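Long-range contacts in acyl-ACP thioesterase (Bacteroides thetaiotaomicron, PDB 2ESS), which probably hydrolyses the thioester of fatty acyl chains carried on acyl carrier protein, releasing free fatty acids in lipid biosynthesis: residues A[24-29]-A[71-76]; A[62-67]-A[147-152]; A[78-83]-A[98-103]; A[202-207]-A[241-246]. One frame throughout, in Å; residues are numbered along the deposited sequence.

Contact 1: A[24-29]-A[71-76]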
loop_
_atom_site.group_PDB
_atom_site.type_symbol
_atom_site.label_atom_id
_atom_site.label_comp_id
_atom_site.label_asym_id
_atom_site.label_seq_id
_atom_site.Cartn_x
_atom_site.Cartn_y
_atom_site.Cartn_z
ATOM N N GLY A 24 -12.207 8.993 3.900
ATOM C CA GLY A 24 -11.048 9.849 3.578
ATOM C C GLY A 24 -9.942 9.859 4.622
ATOM O O GLY A 24 -9.106 10.727 4.608
ATOM N N ARG A 25 -9.955 8.905 5.545
ATOM C CA ARG A 25 -8.974 8.847 6.635
ATOM C C ARG A 25 -7.993 7.756 6.357
ATOM O O ARG A 25 -8.368 6.709 5.844
ATOM C CB ARG A 25 -9.662 8.488 7.958
ATOM C CG ARG A 25 -10.745 9.446 8.378
ATOM C CD ARG A 25 -10.123 10.661 8.955
ATOM N NE ARG A 25 -11.057 11.768 9.040
ATOM C CZ ARG A 25 -10.768 12.942 9.580
ATOM N NH1 ARG A 25 -9.585 13.144 10.129
ATOM N NH2 ARG A 25 -11.681 13.920 9.589
ATOM N N LEU A 26 -6.748 8.014 6.728
ATOM C CA LEU A 26 -5.621 7.097 6.569
ATOM C C LEU A 26 -6.002 5.734 7.138
ATOM O O LEU A 26 -6.639 5.636 8.208
ATOM C CB LEU A 26 -4.409 7.658 7.315
ATOM C CG LEU A 26 -2.992 7.148 6.963
ATOM C CD1 LEU A 26 -2.593 7.715 5.610
ATOM C CD2 LEU A 26 -1.971 7.576 8.052
ATOM N N THR A 27 -5.657 4.671 6.425
ATOM C CA THR A 27 -6.067 3.367 6.875
ATOM C C THR A 27 -5.063 2.919 7.964
ATOM O O THR A 27 -3.905 3.357 7.980
ATOM C CB THR A 27 -6.114 2.320 5.728
ATOM O OG1 THR A 27 -4.792 2.121 5.217
ATOM C CG2 THR A 27 -7.065 2.771 4.571
HETATM N N MSE A 28 -5.508 2.005 8.815
HETATM C CA MSE A 28 -4.664 1.429 9.859
HETATM C C MSE A 28 -3.451 0.716 9.299
HETATM O O MSE A 28 -2.355 0.793 9.901
HETATM C CB MSE A 28 -5.442 0.424 10.720
HETATM C CG MSE A 28 -4.745 0.032 12.034
HETATM SE SE MSE A 28 -4.603 1.597 13.247
HETATM C CE MSE A 28 -6.447 2.059 13.342
ATOM N N GLY A 29 -3.662 -0.038 8.218
ATOM C CA GLY A 29 -2.610 -0.767 7.529
ATOM C C GLY A 29 -1.524 0.188 7.051
ATOM O O GLY A 29 -0.338 -0.063 7.263
ATOM N N GLU A 71 -7.671 10.691 16.433
ATOM C CA GLU A 71 -8.125 10.850 15.058
ATOM C C GLU A 71 -7.020 10.359 14.134
ATOM O O GLU A 71 -5.924 10.056 14.574
ATOM C CB GLU A 71 -8.484 12.302 14.756
ATOM C CG GLU A 71 -7.317 13.247 14.807
HETATM N N MSE A 72 -7.351 10.254 12.864
HETATM C CA MSE A 72 -6.493 9.729 11.814
HETATM C C MSE A 72 -6.299 10.882 10.812
HETATM O O MSE A 72 -7.226 11.629 10.547
HETATM C CB MSE A 72 -7.288 8.589 11.176
HETATM C CG MSE A 72 -6.580 7.548 10.457
HETATM SE SE MSE A 72 -4.995 6.774 11.307
HETATM C CE MSE A 72 -5.410 4.864 11.044
ATOM N N PRO A 73 -5.122 11.011 10.206
ATOM C CA PRO A 73 -5.004 12.050 9.165
ATOM C C PRO A 73 -6.009 11.916 8.007
ATOM O O PRO A 73 -6.361 10.796 7.629
ATOM C CB PRO A 73 -3.603 11.817 8.612
ATOM C CG PRO A 73 -2.891 11.105 9.622
ATOM C CD PRO A 73 -3.872 10.285 10.409
ATOM N N TYR A 74 -6.409 13.043 7.438
ATOM C CA TYR A 74 -7.318 13.087 6.296
ATOM C C TYR A 74 -6.584 13.163 4.951
ATOM O O TYR A 74 -5.451 13.645 4.858
ATOM C CB TYR A 74 -8.272 14.273 6.452
ATOM C CG TYR A 74 -9.401 14.330 5.453
ATOM C CD1 TYR A 74 -10.575 13.628 5.667
ATOM C CD2 TYR A 74 -9.300 15.104 4.300
ATOM C CE1 TYR A 74 -11.634 13.691 4.762
ATOM C CE2 TYR A 74 -10.351 15.167 3.369
ATOM C CZ TYR A 74 -11.517 14.449 3.610
ATOM O OH TYR A 74 -12.566 14.497 2.733
ATOM N N GLN A 75 -7.251 12.695 3.898
ATOM C CA GLN A 75 -6.706 12.692 2.558
ATOM C C GLN A 75 -6.045 14.025 2.231
ATOM O O GLN A 75 -6.627 15.073 2.455
ATOM C CB GLN A 75 -7.815 12.402 1.538
ATOM C CG GLN A 75 -7.293 12.183 0.156
ATOM C CD GLN A 75 -8.389 11.848 -0.839
ATOM O OE1 GLN A 75 -8.593 10.694 -1.174
ATOM N NE2 GLN A 75 -9.116 12.852 -1.275
ATOM N N TYR A 76 -4.816 13.946 1.724
ATOM C CA TYR A 76 -3.978 15.099 1.361
ATOM C C TYR A 76 -3.419 15.983 2.493
ATOM O O TYR A 76 -2.714 16.938 2.212
ATOM C CB TYR A 76 -4.662 15.984 0.331
ATOM C CG TYR A 76 -4.832 15.334 -1.003
ATOM C CD1 TYR A 76 -3.739 14.796 -1.690
ATOM C CD2 TYR A 76 -6.074 15.254 -1.575
ATOM C CE1 TYR A 76 -3.906 14.207 -2.926
ATOM C CE2 TYR A 76 -6.260 14.671 -2.794
ATOM C CZ TYR A 76 -5.192 14.152 -3.464
ATOM O OH TYR A 76 -5.440 13.590 -4.684
#
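The backbone carbonyl of Met72 is met by the guanidinium group of Arg25, whose NH1 lies 2.8 Å from Met72 O. The acceptor sits at the edge of the guanidinium, in its plane; NH1 lies almost in line with the C=O bond, and its N-H bends to the oxygen at 155°. The bend at chi2 (-78°) folds the arginine back along residues 72-74, so that CD1 of Tyr74 sits over one guanidinium face, displaced toward its rim. Ring and guanidinium planes stand 72° apart, with NE near the ring edge. Two backbone bonds flank the single bridge of Arg25 with Tyr74: Leu26 N to Pro73 O at 2.9 Å and Gln75 N to Gly24 O at 2.8 Å. CD1 of the Tyr74 ring lies 3.4 Å from Gly24 O. Beyond the bridge the contact turns apolar: Leu26 CD2 reaches Pro73 CG at 4.0 Å, and in the two selenomethionines Met28 CE and Met72 CE meet at 3.8 Å. The approach to helix 28-45, with Thr27 as its N-cap, is thus joined to the loop between strands 58-69 and 78-88; Phe79 of strand 78-88 packs on Leu26 and Pro73, while Ile182 and Leu186 of helix 178-186 adjoin Met28.

Contact 2: A[62-67]-A[147-152]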
loop_
_atom_site.group_PDB
_atom_site.type_symbol
_atom_site.label_atom_id
_atom_site.label_comp_id
_atom_site.label_asym_id
_atom_site.label_seq_id
_atom_site.Cartn_x
_atom_site.Cartn_y
_atom_site.Cartn_z
ATOM N N LEU A 62 9.400 -8.330 14.996
ATOM C CA LEU A 62 8.300 -7.605 15.598
ATOM C C LEU A 62 7.389 -8.609 16.267
ATOM O O LEU A 62 6.863 -9.516 15.608
ATOM C CB LEU A 62 7.498 -6.839 14.539
ATOM C CG LEU A 62 6.266 -6.045 15.012
ATOM C CD1 LEU A 62 6.660 -4.968 16.051
ATOM C CD2 LEU A 62 5.578 -5.416 13.781
ATOM N N SER A 63 7.153 -8.388 17.557
ATOM C CA SER A 63 6.338 -9.279 18.382
ATOM C C SER A 63 4.948 -8.690 18.641
ATOM O O SER A 63 3.954 -9.377 18.523
ATOM C CB SER A 63 7.041 -9.552 19.720
ATOM O OG SER A 63 8.342 -10.049 19.509
ATOM N N ARG A 64 4.904 -7.430 19.032
ATOM C CA ARG A 64 3.658 -6.760 19.418
ATOM C C ARG A 64 3.626 -5.310 18.888
ATOM O O ARG A 64 4.638 -4.632 18.824
ATOM C CB ARG A 64 3.489 -6.720 20.922
ATOM C CG ARG A 64 3.471 -8.019 21.650
ATOM C CD ARG A 64 2.882 -7.860 23.094
ATOM N NE ARG A 64 2.914 -9.143 23.826
ATOM C CZ ARG A 64 2.068 -10.141 23.601
ATOM N NH1 ARG A 64 1.081 -10.024 22.706
ATOM N NH2 ARG A 64 2.199 -11.265 24.273
ATOM N N LEU A 65 2.436 -4.856 18.529
ATOM C CA LEU A 65 2.190 -3.475 18.085
ATOM C C LEU A 65 0.860 -3.005 18.665
ATOM O O LEU A 65 -0.142 -3.709 18.496
ATOM C CB LEU A 65 2.150 -3.415 16.567
ATOM C CG LEU A 65 1.902 -2.076 15.888
ATOM C CD1 LEU A 65 2.996 -1.007 16.265
ATOM C CD2 LEU A 65 1.782 -2.274 14.408
ATOM N N ALA A 66 0.842 -1.859 19.375
ATOM C CA ALA A 66 -0.431 -1.229 19.809
ATOM C C ALA A 66 -0.406 0.206 19.312
ATOM O O ALA A 66 0.599 0.894 19.468
ATOM C CB ALA A 66 -0.631 -1.261 21.325
ATOM N N ILE A 67 -1.524 0.607 18.715
ATOM C CA ILE A 67 -1.782 1.942 18.159
ATOM C C ILE A 67 -3.033 2.502 18.841
ATOM O O ILE A 67 -4.067 1.831 18.950
ATOM C CB ILE A 67 -2.006 1.898 16.630
ATOM C CG1 ILE A 67 -0.822 1.243 15.911
ATOM C CG2 ILE A 67 -2.247 3.332 16.016
ATOM C CD1 ILE A 67 -1.117 0.869 14.427
ATOM N N GLU A 147 -1.460 2.348 27.218
ATOM C CA GLU A 147 -1.268 1.049 27.837
ATOM C C GLU A 147 -0.388 0.183 26.933
ATOM O O GLU A 147 -0.497 0.226 25.713
ATOM C CB GLU A 147 -2.635 0.366 28.077
ATOM N N LYS A 148 0.528 -0.547 27.553
ATOM C CA LYS A 148 1.391 -1.478 26.855
ATOM C C LYS A 148 0.549 -2.608 26.266
ATOM O O LYS A 148 -0.439 -3.022 26.872
ATOM C CB LYS A 148 2.421 -2.051 27.828
ATOM C CG LYS A 148 3.476 -1.024 28.290
ATOM C CD LYS A 148 4.580 -1.689 29.168
ATOM N N PRO A 149 0.925 -3.104 25.084
ATOM C CA PRO A 149 0.194 -4.270 24.585
ATOM C C PRO A 149 0.561 -5.518 25.410
ATOM O O PRO A 149 1.681 -5.640 25.863
ATOM C CB PRO A 149 0.717 -4.416 23.178
ATOM C CG PRO A 149 2.074 -3.793 23.190
ATOM C CD PRO A 149 2.002 -2.680 24.165
ATOM N N SER A 150 -0.376 -6.430 25.590
ATOM C CA SER A 150 -0.080 -7.679 26.289
ATOM C C SER A 150 -0.843 -8.814 25.609
ATOM O O SER A 150 -1.556 -8.582 24.634
ATOM C CB SER A 150 -0.425 -7.570 27.775
ATOM O OG SER A 150 -1.728 -7.067 27.946
ATOM N N ARG A 151 -0.679 -10.028 26.123
ATOM C CA ARG A 151 -1.292 -11.214 25.532
ATOM C C ARG A 151 -2.794 -11.030 25.323
ATOM O O ARG A 151 -3.502 -10.548 26.198
ATOM C CB ARG A 151 -0.993 -12.477 26.373
ATOM C CG ARG A 151 -2.170 -13.450 26.595
ATOM C CD ARG A 151 -1.786 -14.933 26.411
ATOM N NE ARG A 151 -0.644 -15.362 27.225
ATOM C CZ ARG A 151 -0.682 -16.227 28.247
ATOM N NH1 ARG A 151 -1.822 -16.830 28.655
ATOM N NH2 ARG A 151 0.462 -16.494 28.869
ATOM N N ILE A 152 -3.260 -11.469 24.177
ATOM C CA ILE A 152 -4.664 -11.348 23.772
ATOM C C ILE A 152 -5.318 -12.720 23.886
ATOM O O ILE A 152 -4.792 -13.698 23.367
ATOM C CB ILE A 152 -4.731 -10.886 22.324
ATOM C CG1 ILE A 152 -4.018 -9.528 22.170
ATOM C CG2 ILE A 152 -6.168 -10.934 21.820
ATOM C CD1 ILE A 152 -3.632 -9.122 20.760
#
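Arg64 and Ala66 of strand 62-67 face an irregular run of chain, 147-152, that passes over them without pairing as a strand, the closest alpha carbons being those of Ala66 and Pro149, 5.7 Å apart. The proline ring carries the apolar part. Its CB rests on the methyl of Ala66, with Ala66 CB and Pro149 CB 3.9 Å apart, and its CG lies 4.0 Å from Arg64 CB, so one ring spans two residues, separated by Leu65 in sequence, on the same face of the strand. Leu65 turns to the other face, the one that carries Ile67 against helix 28-45. Arg64 itself belongs to a classic beta bulge, where Ser63 and Arg64 both face Val113 of strand 106-118; the strand belongs to the long antiparallel sheet of a double hotdog fold, and the 147-152 run lies in the connection between its two halves. From the bulge the arginine extends straight from CG to NE (chi2 -163°, chi3 -178°), passing its CD 3.7 Å from Pro149 O. The guanidinium then lies against the backbone: the peptide joining Ser150 and Arg151 covers one face, with Arg151 N about 3.5 Å above the plane of the Arg64 guanidinium and displaced toward the rim. Arg64 NH2 comes 3.6 Å from Arg151 N, and Arg64 NH1 is equally far from Ser150 O, which lies over the face; these are contacts of van der Waals kind. Arg111 of strand 106-118 also touches Pro149.

Contact 3: A[78-83]-A[98-103]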
loop_
_atom_site.group_PDB
_atom_site.type_symbol
_atom_site.label_atom_id
_atom_site.label_comp_id
_atom_site.label_asym_id
_atom_site.label_seq_id
_atom_site.Cartn_x
_atom_site.Cartn_y
_atom_site.Cartn_z
ATOM N N LYS A 78 -0.839 16.791 5.540
ATOM C CA LYS A 78 0.445 16.457 6.082
ATOM C C LYS A 78 0.246 15.876 7.462
ATOM O O LYS A 78 -0.689 16.233 8.183
ATOM C CB LYS A 78 1.313 17.699 6.203
ATOM C CG LYS A 78 1.762 18.278 4.864
ATOM C CD LYS A 78 2.517 19.595 5.094
ATOM C CE LYS A 78 2.756 20.341 3.798
ATOM N NZ LYS A 78 3.071 21.767 4.083
ATOM N N PHE A 79 1.152 14.988 7.809
ATOM C CA PHE A 79 1.268 14.455 9.134
ATOM C C PHE A 79 2.696 14.022 9.376
ATOM O O PHE A 79 3.511 13.979 8.465
ATOM C CB PHE A 79 0.240 13.331 9.401
ATOM C CG PHE A 79 0.488 12.036 8.661
ATOM C CD1 PHE A 79 0.037 11.874 7.352
ATOM C CD2 PHE A 79 1.108 10.950 9.295
ATOM C CE1 PHE A 79 0.220 10.691 6.653
ATOM C CE2 PHE A 79 1.278 9.741 8.605
ATOM C CZ PHE A 79 0.832 9.610 7.292
ATOM N N SER A 80 3.019 13.739 10.620
ATOM C CA SER A 80 4.361 13.245 10.908
ATOM C C SER A 80 4.349 12.178 11.987
ATOM O O SER A 80 3.370 12.040 12.751
ATOM C CB SER A 80 5.293 14.414 11.259
ATOM O OG SER A 80 4.811 15.058 12.385
ATOM N N VAL A 81 5.436 11.420 11.999
ATOM C CA VAL A 81 5.649 10.365 12.958
ATOM C C VAL A 81 6.956 10.656 13.691
ATOM O O VAL A 81 7.996 10.958 13.069
ATOM C CB VAL A 81 5.717 9.011 12.249
ATOM C CG1 VAL A 81 6.090 7.879 13.239
ATOM C CG2 VAL A 81 4.422 8.730 11.493
ATOM N N GLN A 82 6.909 10.566 15.010
ATOM C CA GLN A 82 8.111 10.597 15.842
ATOM C C GLN A 82 8.271 9.197 16.425
ATOM O O GLN A 82 7.289 8.541 16.750
ATOM C CB GLN A 82 7.990 11.617 16.967
ATOM C CG GLN A 82 8.204 13.046 16.532
ATOM C CD GLN A 82 7.804 14.025 17.587
ATOM O OE1 GLN A 82 7.155 13.677 18.560
ATOM N NE2 GLN A 82 8.190 15.258 17.399
ATOM N N THR A 83 9.515 8.767 16.576
ATOM C CA THR A 83 9.811 7.464 17.137
ATOM C C THR A 83 11.116 7.514 17.927
ATOM O O THR A 83 12.017 8.316 17.647
ATOM C CB THR A 83 9.867 6.393 16.018
ATOM O OG1 THR A 83 10.009 5.116 16.628
ATOM C CG2 THR A 83 10.995 6.685 15.009
ATOM N N ALA A 98 4.828 8.623 18.304
ATOM C CA ALA A 98 3.772 9.633 18.398
ATOM C C ALA A 98 3.383 9.993 16.956
ATOM O O ALA A 98 4.208 9.991 16.039
ATOM C CB ALA A 98 4.252 10.856 19.166
ATOM N N VAL A 99 2.104 10.219 16.726
ATOM C CA VAL A 99 1.623 10.698 15.421
ATOM C C VAL A 99 1.127 12.122 15.592
ATOM O O VAL A 99 0.343 12.415 16.515
ATOM C CB VAL A 99 0.478 9.786 14.902
ATOM C CG1 VAL A 99 -0.012 10.249 13.509
ATOM C CG2 VAL A 99 0.986 8.318 14.885
ATOM N N ILE A 100 1.563 13.005 14.692
ATOM C CA ILE A 100 1.332 14.430 14.825
ATOM C C ILE A 100 0.587 14.898 13.595
ATOM O O ILE A 100 0.976 14.583 12.473
ATOM C CB ILE A 100 2.644 15.233 15.008
ATOM C CG1 ILE A 100 3.372 14.802 16.288
ATOM C CG2 ILE A 100 2.355 16.702 15.153
ATOM C CD1 ILE A 100 4.219 13.618 16.128
ATOM N N ASP A 101 -0.481 15.637 13.813
ATOM C CA ASP A 101 -1.352 16.061 12.699
ATOM C C ASP A 101 -0.799 17.312 12.005
ATOM O O ASP A 101 0.256 17.799 12.383
ATOM C CB ASP A 101 -2.809 16.219 13.165
ATOM C CG ASP A 101 -3.102 17.551 13.869
ATOM O OD1 ASP A 101 -2.205 18.423 14.047
ATOM O OD2 ASP A 101 -4.295 17.724 14.227
ATOM N N LYS A 102 -1.519 17.850 11.015
ATOM C CA LYS A 102 -0.977 18.949 10.210
ATOM C C LYS A 102 -0.713 20.214 11.067
ATOM O O LYS A 102 0.164 21.019 10.756
ATOM C CB LYS A 102 -1.923 19.265 9.040
ATOM C CG LYS A 102 -3.247 19.856 9.506
ATOM C CD LYS A 102 -4.286 19.937 8.416
ATOM C CE LYS A 102 -5.665 20.369 8.953
ATOM N NZ LYS A 102 -6.240 19.363 9.920
ATOM N N ASP A 103 -1.492 20.366 12.135
ATOM C CA ASP A 103 -1.398 21.499 13.059
ATOM C C ASP A 103 -0.355 21.342 14.162
ATOM O O ASP A 103 -0.194 22.240 14.988
ATOM C CB ASP A 103 -2.739 21.682 13.745
ATOM C CG ASP A 103 -3.811 22.183 12.813
ATOM O OD1 ASP A 103 -3.467 22.644 11.706
ATOM O OD2 ASP A 103 -5.006 22.146 13.194
HETATM O O HOH W 1 -3.036 15.592 9.686
HETATM O O HOH W 2 2.822 17.260 11.463
#
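Strands 78-88 and 92-100 form a beta hairpin, and this contact joins the end far from its turn, where the chains run antiparallel at 160°. Ser80 with Ile100 and Gln82 with Ala98 are hydrogen-bonded pairs, each closed by two backbone bonds; Ile100 N to Ser80 O, at 2.8 Å, is the shortest. Val81 and Val99 make the non-hydrogen-bonded pair between them, on the face where Val81 meets Leu35 and Cys38 of helix 28-45. On the other face Ser80, Gln82, Ala98 and Ile100 assemble. The serine hydroxyl, held between its backbone N and carbonyl carbon (chi1 61°), brings Ser80 OG 3.4 Å from Ile100 CB, while Ile100 CD1 lies beside the Gln82 amide, 3.8 Å from Gln82 OE1. Past Ile100 the strand pairing gives way to water. One molecule donates to Lys78 O at 2.9 Å and accepts a weak bond from Lys102 N; a second joins Ser80 OG to Asp101 O. Lys102 itself carries its ammonium to a salt bridge with Glu77, and Asp101 OD1 accepts from Lys105 N. The hairpin is therefore held by direct backbone hydrogen bonds up to Ile100, and beyond it water takes over where the backbones no longer meet in bonding geometry.

Contact 4: A[202-207]-A[241-246]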
loop_
_atom_site.group_PDB
_atom_site.type_symbol
_atom_site.label_atom_id
_atom_site.label_comp_id
_atom_site.label_asym_id
_atom_site.label_seq_id
_atom_site.Cartn_x
_atom_site.Cartn_y
_atom_site.Cartn_z
ATOM N N PHE A 202 -5.974 -0.386 18.469
ATOM C CA PHE A 202 -5.734 -1.520 17.623
ATOM C C PHE A 202 -4.424 -2.189 18.043
ATOM O O PHE A 202 -3.375 -1.534 18.147
ATOM C CB PHE A 202 -5.704 -1.085 16.157
ATOM C CG PHE A 202 -5.431 -2.213 15.208
ATOM C CD1 PHE A 202 -6.429 -3.107 14.873
ATOM C CD2 PHE A 202 -4.160 -2.389 14.681
ATOM C CE1 PHE A 202 -6.166 -4.166 14.035
ATOM C CE2 PHE A 202 -3.904 -3.414 13.860
ATOM C CZ PHE A 202 -4.915 -4.309 13.524
ATOM N N GLU A 203 -4.486 -3.487 18.306
ATOM C CA GLU A 203 -3.299 -4.235 18.687
ATOM C C GLU A 203 -3.090 -5.471 17.824
ATOM O O GLU A 203 -4.031 -6.084 17.397
ATOM C CB GLU A 203 -3.396 -4.677 20.134
ATOM C CG GLU A 203 -3.743 -3.610 21.125
ATOM C CD GLU A 203 -3.945 -4.144 22.542
ATOM O OE1 GLU A 203 -3.606 -5.315 22.820
ATOM O OE2 GLU A 203 -4.488 -3.382 23.373
HETATM N N MSE A 204 -1.843 -5.776 17.543
HETATM C CA MSE A 204 -1.424 -6.959 16.799
HETATM C C MSE A 204 -0.420 -7.694 17.668
HETATM O O MSE A 204 0.446 -7.058 18.331
HETATM C CB MSE A 204 -0.696 -6.565 15.534
HETATM C CG MSE A 204 -1.586 -5.921 14.502
HETATM SE SE MSE A 204 -2.931 -7.285 13.863
HETATM C CE MSE A 204 -1.850 -8.903 13.390
ATOM N N ALA A 205 -0.549 -9.020 17.669
ATOM C CA ALA A 205 0.476 -9.922 18.216
ATOM C C ALA A 205 0.881 -10.893 17.118
ATOM O O ALA A 205 0.046 -11.592 16.563
ATOM C CB ALA A 205 -0.063 -10.692 19.423
ATOM N N TYR A 206 2.169 -10.970 16.837
ATOM C CA TYR A 206 2.648 -11.747 15.678
ATOM C C TYR A 206 3.238 -12.992 16.263
ATOM O O TYR A 206 4.248 -12.952 16.968
ATOM C CB TYR A 206 3.675 -10.955 14.859
ATOM C CG TYR A 206 3.049 -9.776 14.170
ATOM C CD1 TYR A 206 2.295 -9.960 12.997
ATOM C CD2 TYR A 206 3.146 -8.503 14.694
ATOM C CE1 TYR A 206 1.658 -8.897 12.368
ATOM C CE2 TYR A 206 2.519 -7.430 14.049
ATOM C CZ TYR A 206 1.802 -7.632 12.894
ATOM O OH TYR A 206 1.184 -6.564 12.284
ATOM N N VAL A 207 2.571 -14.104 16.012
ATOM C CA VAL A 207 2.894 -15.355 16.680
ATOM C C VAL A 207 3.765 -16.296 15.834
ATOM O O VAL A 207 4.668 -16.934 16.346
ATOM C CB VAL A 207 1.600 -16.048 17.140
ATOM C CG1 VAL A 207 1.912 -17.343 17.917
ATOM C CG2 VAL A 207 0.762 -15.053 17.963
ATOM N N CYS A 241 -1.411 -15.057 14.210
ATOM C CA CYS A 241 -1.459 -13.775 14.911
ATOM C C CYS A 241 -2.746 -13.624 15.672
ATOM O O CYS A 241 -3.689 -14.369 15.451
ATOM C CB CYS A 241 -1.223 -12.612 13.971
ATOM S SG CYS A 241 -2.380 -12.420 12.683
ATOM N N ARG A 242 -2.754 -12.654 16.585
ATOM C CA ARG A 242 -3.922 -12.247 17.336
ATOM C C ARG A 242 -3.981 -10.733 17.270
ATOM O O ARG A 242 -2.942 -10.056 17.035
ATOM C CB ARG A 242 -3.868 -12.741 18.797
ATOM C CG ARG A 242 -4.035 -14.241 18.911
ATOM C CD ARG A 242 -4.070 -14.773 20.349
ATOM N NE ARG A 242 -2.709 -14.936 20.756
ATOM C CZ ARG A 242 -2.053 -16.083 20.822
ATOM N NH1 ARG A 242 -2.625 -17.256 20.570
ATOM N NH2 ARG A 242 -0.788 -16.025 21.173
ATOM N N SER A 243 -5.196 -10.219 17.475
ATOM C CA SER A 243 -5.481 -8.813 17.363
ATOM C C SER A 243 -6.582 -8.413 18.316
ATOM O O SER A 243 -7.445 -9.216 18.689
ATOM C CB SER A 243 -5.854 -8.470 15.911
ATOM O OG SER A 243 -6.202 -7.106 15.755
ATOM N N LYS A 244 -6.506 -7.162 18.744
ATOM C CA LYS A 244 -7.552 -6.537 19.507
ATOM C C LYS A 244 -7.924 -5.222 18.809
ATOM O O LYS A 244 -7.060 -4.440 18.401
ATOM C CB LYS A 244 -7.086 -6.324 20.927
ATOM C CG LYS A 244 -8.137 -5.824 21.873
ATOM C CD LYS A 244 -7.545 -5.528 23.248
ATOM C CE LYS A 244 -7.009 -6.775 23.907
ATOM N NZ LYS A 244 -6.799 -6.588 25.360
ATOM N N VAL A 245 -9.222 -5.023 18.635
ATOM C CA VAL A 245 -9.772 -3.863 17.922
ATOM C C VAL A 245 -10.806 -3.259 18.841
ATOM O O VAL A 245 -11.764 -3.939 19.263
ATOM C CB VAL A 245 -10.414 -4.251 16.586
ATOM C CG1 VAL A 245 -10.635 -3.014 15.745
ATOM C CG2 VAL A 245 -9.570 -5.227 15.793
ATOM N N ILE A 246 -10.583 -2.008 19.219
ATOM C CA ILE A 246 -11.561 -1.266 20.019
ATOM C C ILE A 246 -12.103 -0.090 19.188
ATOM O O ILE A 246 -11.353 0.780 18.747
ATOM C CB ILE A 246 -10.961 -0.806 21.374
ATOM C CG1 ILE A 246 -10.503 -2.057 22.184
ATOM C CG2 ILE A 246 -11.988 -0.009 22.175
ATOM C CD1 ILE A 246 -9.789 -1.754 23.448
HETATM O O HOH W 3 -6.473 -3.515 25.400
#
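The tightly packed part of this antiparallel pairing, between neighbouring strands of the C-terminal hotdog region, lies on the face of Phe202, Met204, Ser243 and Cys241; the polar focus is the carbonyl oxygen of Glu203. It accepts twice: from Lys244 N at 3.0 Å in the regular strand pattern, and from the hydroxyl of Ser243, with Ser243 OG 2.9 Å from Glu203 O and nearly in line with the C=O bond. Setting OG anti to the backbone N (chi1 177°) swings the hydroxyl toward the neighbouring strand, where it also lies 3.4 Å from Phe202 CE1. The Phe202 ring and Val245 run side by side, Val245 CG2 reaching the ring edge at 3.9 Å from Phe202 CD1. The selenomethionine Met204 bends at chi2 and chi3 so that its CE arrives 3.6 Å from Cys241 SG.

On the other face Ile152 covers Ala205 and Arg242, and looseness is confined to the polar ends and the rim. Glu203 and Lys244 lie alongside each other, but Glu203 OE1 and Lys244 NZ stay 4.3 Å apart, beyond a salt bridge; a water links Glu203 OE2 with Lys244 NZ, and OE2 has its stronger partner in Arg201. Farther along, CG2 of exposed Val207 lies over one face of the Arg242 guanidinium, 3.7 Å from Arg242 NH2. Strand 199-206 is flanked in the sheet by strand 58-69, and strand 238-247 by 227-234, while helix 178-186 lies across the packed face through Ile182, Ile185 and Leu186, with Tyr181 on Cys241.

Overall arrangement
Contacts 2, 3 and 4 all reach one long antiparallel sheet, whereas contact 1 ties the start of helix 28-45 to the loop between strands 58-69 and 78-88. Contacts 2 and 4 are neighbours, with centres 7 Å apart, because strands 58-69 and 199-206 lie side by side there and join the N-terminal and C-terminal hotdog regions. Contact 3 is about 23 Å from contact 4, centre to centre, yet meets contact 1 through Phe79. Along the chain, contact 3 is nested within the loop that contact 2 closes, contacts 1 and 2 alternate, and contact 4 comes last. Met28 of contact 1 touches both Ile67 and Phe202, bringing the helix start against the junction of the two halves.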